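Local coordinates for penicillin-binding protein 2 (Pbp2) (Helicobacter pylori, PDB 5LP5) that probably binds penicillin and cross-links peptidoglycan as a transpeptidase during cell-wall synthesis, in complex with the scaffold protein MreC, at residues A[241-246]-A[268-273]. Sequence-based numbering, arbitrary orientation.
Sequences KEADKL and GSYPEY
Tyr-270 reaches from the last residue of strand 264-270 to helix 237-246 and gives its hydroxyl proton to Asp-244, OH to OD1 2.8 Å. With CG set anti to its own carbonyl carbon (chi1 -55°), the phenol points at the helix and brings CE1 to 3.3 Å from Asp-244 OD1. Asp-244 makes the same choice at chi1, which swings a side chain that leaves the helix obliquely over to the tyrosine. The carboxylate lies at the ring edge, its plane turned 85° from the ring, and OD1 takes the hydroxyl on its anti side, 26° out of the carboxylate plane. Ala-243, one residue back, puts its methyl against the phenol oxygen, Ala-243 CB to Tyr-270 OH 3.5 Å, and also touches Ile-254 of strand 252-258 and Met-578 of helix 572-584. Phe-247 stacks on the Tyr-270 ring. Beyond the cis peptide before Pro-271 the chain turns, and Glu-272 folds back so that Ser-269 N donates to Glu-272 OE2 at 3.1 Å, from above the carboxylate plane; OE1 is held by Ser-160 and His-161. The contact thus fastens the helix to an edge strand of the transpeptidase domain's antiparallel sheet. Chemically, one phenol-carboxylate bond ties the two together, and with Glu-272 OE2 4.5 Å from Asp-244 OD1, the tyrosine proton probably helps offset the proximity of two acids.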
ATOM      1  N   LYS A 241       0.419 -23.435   0.432  1.00 39.69           N
ATOM      2  CA  LYS A 241      -0.998 -23.773   0.434  1.00 41.83           C
ATOM      3  C   LYS A 241      -1.176 -25.269   0.628  1.00 42.99           C
ATOM      4  O   LYS A 241      -2.122 -25.692   1.300  1.00 45.60           O
ATOM      5  CB  LYS A 241      -1.702 -23.278  -0.826  1.00 44.11           C
ATOM      6  CG  LYS A 241      -2.004 -21.796  -0.769  1.00 44.77           C
ATOM      7  CD  LYS A 241      -2.927 -21.343  -1.869  1.00 47.82           C
ATOM      8  CE  LYS A 241      -3.105 -19.838  -1.784  1.00 52.95           C
ATOM      9  NZ  LYS A 241      -3.964 -19.326  -2.885  1.00 58.04           N
ATOM     10  N   GLU A 242      -0.261 -26.056   0.059  1.00 40.73           N
ATOM     11  CA  GLU A 242      -0.241 -27.495   0.280  1.00 41.45           C
ATOM     12  C   GLU A 242      -0.038 -27.767   1.753  1.00 42.82           C
ATOM     13  O   GLU A 242      -0.782 -28.534   2.362  1.00 43.03           O
ATOM     14  CB  GLU A 242       0.880 -28.164  -0.530  1.00 40.05           C
ATOM     15  CG  GLU A 242       0.997 -29.678  -0.343  1.00 39.59           C
ATOM     16  CD  GLU A 242      -0.300 -30.429  -0.616  1.00 39.54           C
ATOM     17  OE1 GLU A 242      -1.204 -29.874  -1.265  1.00 39.13           O
ATOM     18  OE2 GLU A 242      -0.430 -31.586  -0.173  1.00 41.40           O
ATOM     19  N   ALA A 243       0.976 -27.120   2.316  1.00 44.55           N
ATOM     20  CA  ALA A 243       1.298 -27.241   3.734  1.00 43.48           C
ATOM     21  C   ALA A 243       0.093 -26.936   4.612  1.00 42.98           C
ATOM     22  O   ALA A 243      -0.198 -27.675   5.529  1.00 42.56           O
ATOM     23  CB  ALA A 243       2.446 -26.324   4.079  1.00 44.64           C
ATOM     24  N   ASP A 244      -0.625 -25.863   4.314  1.00 44.37           N
ATOM     25  CA  ASP A 244      -1.834 -25.533   5.068  1.00 45.10           C
ATOM     26  C   ASP A 244      -2.839 -26.674   4.961  1.00 45.46           C
ATOM     27  O   ASP A 244      -3.362 -27.134   5.954  1.00 49.00           O
ATOM     28  CB  ASP A 244      -2.440 -24.197   4.601  1.00 45.71           C
ATOM     29  CG  ASP A 244      -1.735 -22.965   5.212  1.00 44.72           C
ATOM     30  OD1 ASP A 244      -0.539 -23.023   5.577  1.00 44.72           O
ATOM     31  OD2 ASP A 244      -2.387 -21.912   5.319  1.00 45.25           O
ATOM     32  N   LYS A 245      -3.087 -27.149   3.752  1.00 48.97           N
ATOM     33  CA  LYS A 245      -4.044 -28.245   3.512  1.00 53.34           C
ATOM     34  C   LYS A 245      -3.704 -29.477   4.355  1.00 49.61           C
ATOM     35  O   LYS A 245      -4.577 -30.106   4.919  1.00 50.59           O
ATOM     36  CB  LYS A 245      -4.054 -28.601   2.013  1.00 60.03           C
ATOM     37  CG  LYS A 245      -4.968 -29.727   1.567  1.00 68.73           C
ATOM     38  CD  LYS A 245      -6.412 -29.281   1.391  1.00 79.09           C
ATOM     39  CE  LYS A 245      -7.250 -30.360   0.696  1.00 86.77           C
ATOM     40  NZ  LYS A 245      -8.725 -30.169   0.852  1.00 89.18           N
ATOM     41  N   LEU A 246      -2.429 -29.814   4.445  1.00 46.00           N
ATOM     42  CA  LEU A 246      -2.014 -31.016   5.153  1.00 45.05           C
ATOM     43  C   LEU A 246      -2.278 -30.918   6.649  1.00 46.63           C
ATOM     44  O   LEU A 246      -2.610 -31.922   7.280  1.00 53.43           O
ATOM     45  CB  LEU A 246      -0.531 -31.296   4.893  1.00 43.31           C
ATOM     46  CG  LEU A 246      -0.130 -31.649   3.450  1.00 41.22           C
ATOM     47  CD1 LEU A 246       1.387 -31.727   3.290  1.00 39.22           C
ATOM     48  CD2 LEU A 246      -0.776 -32.956   3.017  1.00 42.27           C
ATOM     49  N   GLY A 268       5.268 -23.564   7.948  1.00 29.03           N
ATOM     50  CA  GLY A 268       3.945 -23.483   8.510  1.00 30.07           C
ATOM     51  C   GLY A 268       3.947 -23.662  10.004  1.00 29.84           C
ATOM     52  O   GLY A 268       4.687 -24.482  10.524  1.00 30.53           O
ATOM     53  N   SER A 269       3.111 -22.891  10.691  1.00 29.29           N
ATOM     54  CA  SER A 269       2.871 -23.088  12.118  1.00 29.95           C
ATOM     55  C   SER A 269       1.382 -23.064  12.369  1.00 28.27           C
ATOM     56  O   SER A 269       0.722 -22.103  12.012  1.00 26.54           O
ATOM     57  CB  SER A 269       3.555 -22.002  12.963  1.00 31.61           C
ATOM     58  OG  SER A 269       3.062 -22.019  14.309  1.00 32.13           O
ATOM     59  N   TYR A 270       0.863 -24.105  13.016  1.00 28.66           N
ATOM     60  CA  TYR A 270      -0.586 -24.336  13.017  1.00 29.20           C
ATOM     61  C   TYR A 270      -1.180 -24.490  14.398  1.00 28.40           C
ATOM     62  O   TYR A 270      -0.776 -25.373  15.165  1.00 27.33           O
ATOM     63  CB  TYR A 270      -0.923 -25.550  12.159  1.00 29.47           C
ATOM     64  CG  TYR A 270      -0.369 -25.379  10.778  1.00 29.26           C
ATOM     65  CD1 TYR A 270      -1.075 -24.667   9.812  1.00 29.84           C
ATOM     66  CD2 TYR A 270       0.897 -25.867  10.445  1.00 29.35           C
ATOM     67  CE1 TYR A 270      -0.547 -24.478   8.534  1.00 29.12           C
ATOM     68  CE2 TYR A 270       1.432 -25.679   9.176  1.00 28.29           C
ATOM     69  CZ  TYR A 270       0.701 -24.982   8.233  1.00 28.18           C
ATOM     70  OH  TYR A 270       1.184 -24.799   6.976  1.00 28.12           O
ATOM     71  N   PRO A 271      -2.164 -23.638  14.714  1.00 27.77           N
ATOM     72  CA  PRO A 271      -2.826 -22.691  13.827  1.00 28.51           C
ATOM     73  C   PRO A 271      -2.035 -21.476  13.389  1.00 30.18           C
ATOM     74  O   PRO A 271      -1.315 -20.899  14.188  1.00 34.31           O
ATOM     75  CB  PRO A 271      -4.010 -22.178  14.672  1.00 28.53           C
ATOM     76  CG  PRO A 271      -4.089 -23.033  15.873  1.00 28.45           C
ATOM     77  CD  PRO A 271      -2.739 -23.618  16.069  1.00 28.03           C
ATOM     78  N   GLU A 272      -2.181 -21.092  12.121  1.00 33.55           N
ATOM     79  CA  GLU A 272      -1.824 -19.748  11.649  1.00 33.78           C
ATOM     80  C   GLU A 272      -2.960 -18.780  12.078  1.00 33.86           C
ATOM     81  O   GLU A 272      -3.985 -19.225  12.594  1.00 34.76           O
ATOM     82  CB  GLU A 272      -1.657 -19.733  10.111  1.00 34.64           C
ATOM     83  CG  GLU A 272      -0.640 -20.708   9.513  1.00 35.08           C
ATOM     84  CD  GLU A 272       0.776 -20.163   9.458  1.00 36.57           C
ATOM     85  OE1 GLU A 272       1.014 -19.086  10.037  1.00 38.13           O
ATOM     86  OE2 GLU A 272       1.660 -20.812   8.846  1.00 41.46           O
ATOM     87  N   TYR A 273      -2.777 -17.472  11.864  1.00 32.52           N
ATOM     88  CA  TYR A 273      -3.828 -16.467  12.118  1.00 31.96           C
ATOM     89  C   TYR A 273      -3.849 -15.418  11.010  1.00 29.44           C
ATOM     90  O   TYR A 273      -2.889 -15.291  10.267  1.00 26.82           O
ATOM     91  CB  TYR A 273      -3.646 -15.796  13.488  1.00 34.91           C
ATOM     92  CG  TYR A 273      -2.370 -14.991  13.651  1.00 36.81           C
ATOM     93  CD1 TYR A 273      -2.363 -13.611  13.483  1.00 38.81           C
ATOM     94  CD2 TYR A 273      -1.170 -15.611  13.972  1.00 38.98           C
ATOM     95  CE1 TYR A 273      -1.187 -12.867  13.620  1.00 39.16           C
ATOM     96  CE2 TYR A 273       0.004 -14.878  14.107  1.00 40.97           C
ATOM     97  CZ  TYR A 273      -0.011 -13.505  13.932  1.00 39.13           C
ATOM     98  OH  TYR A 273       1.158 -12.796  14.046  1.00 41.51           O
TER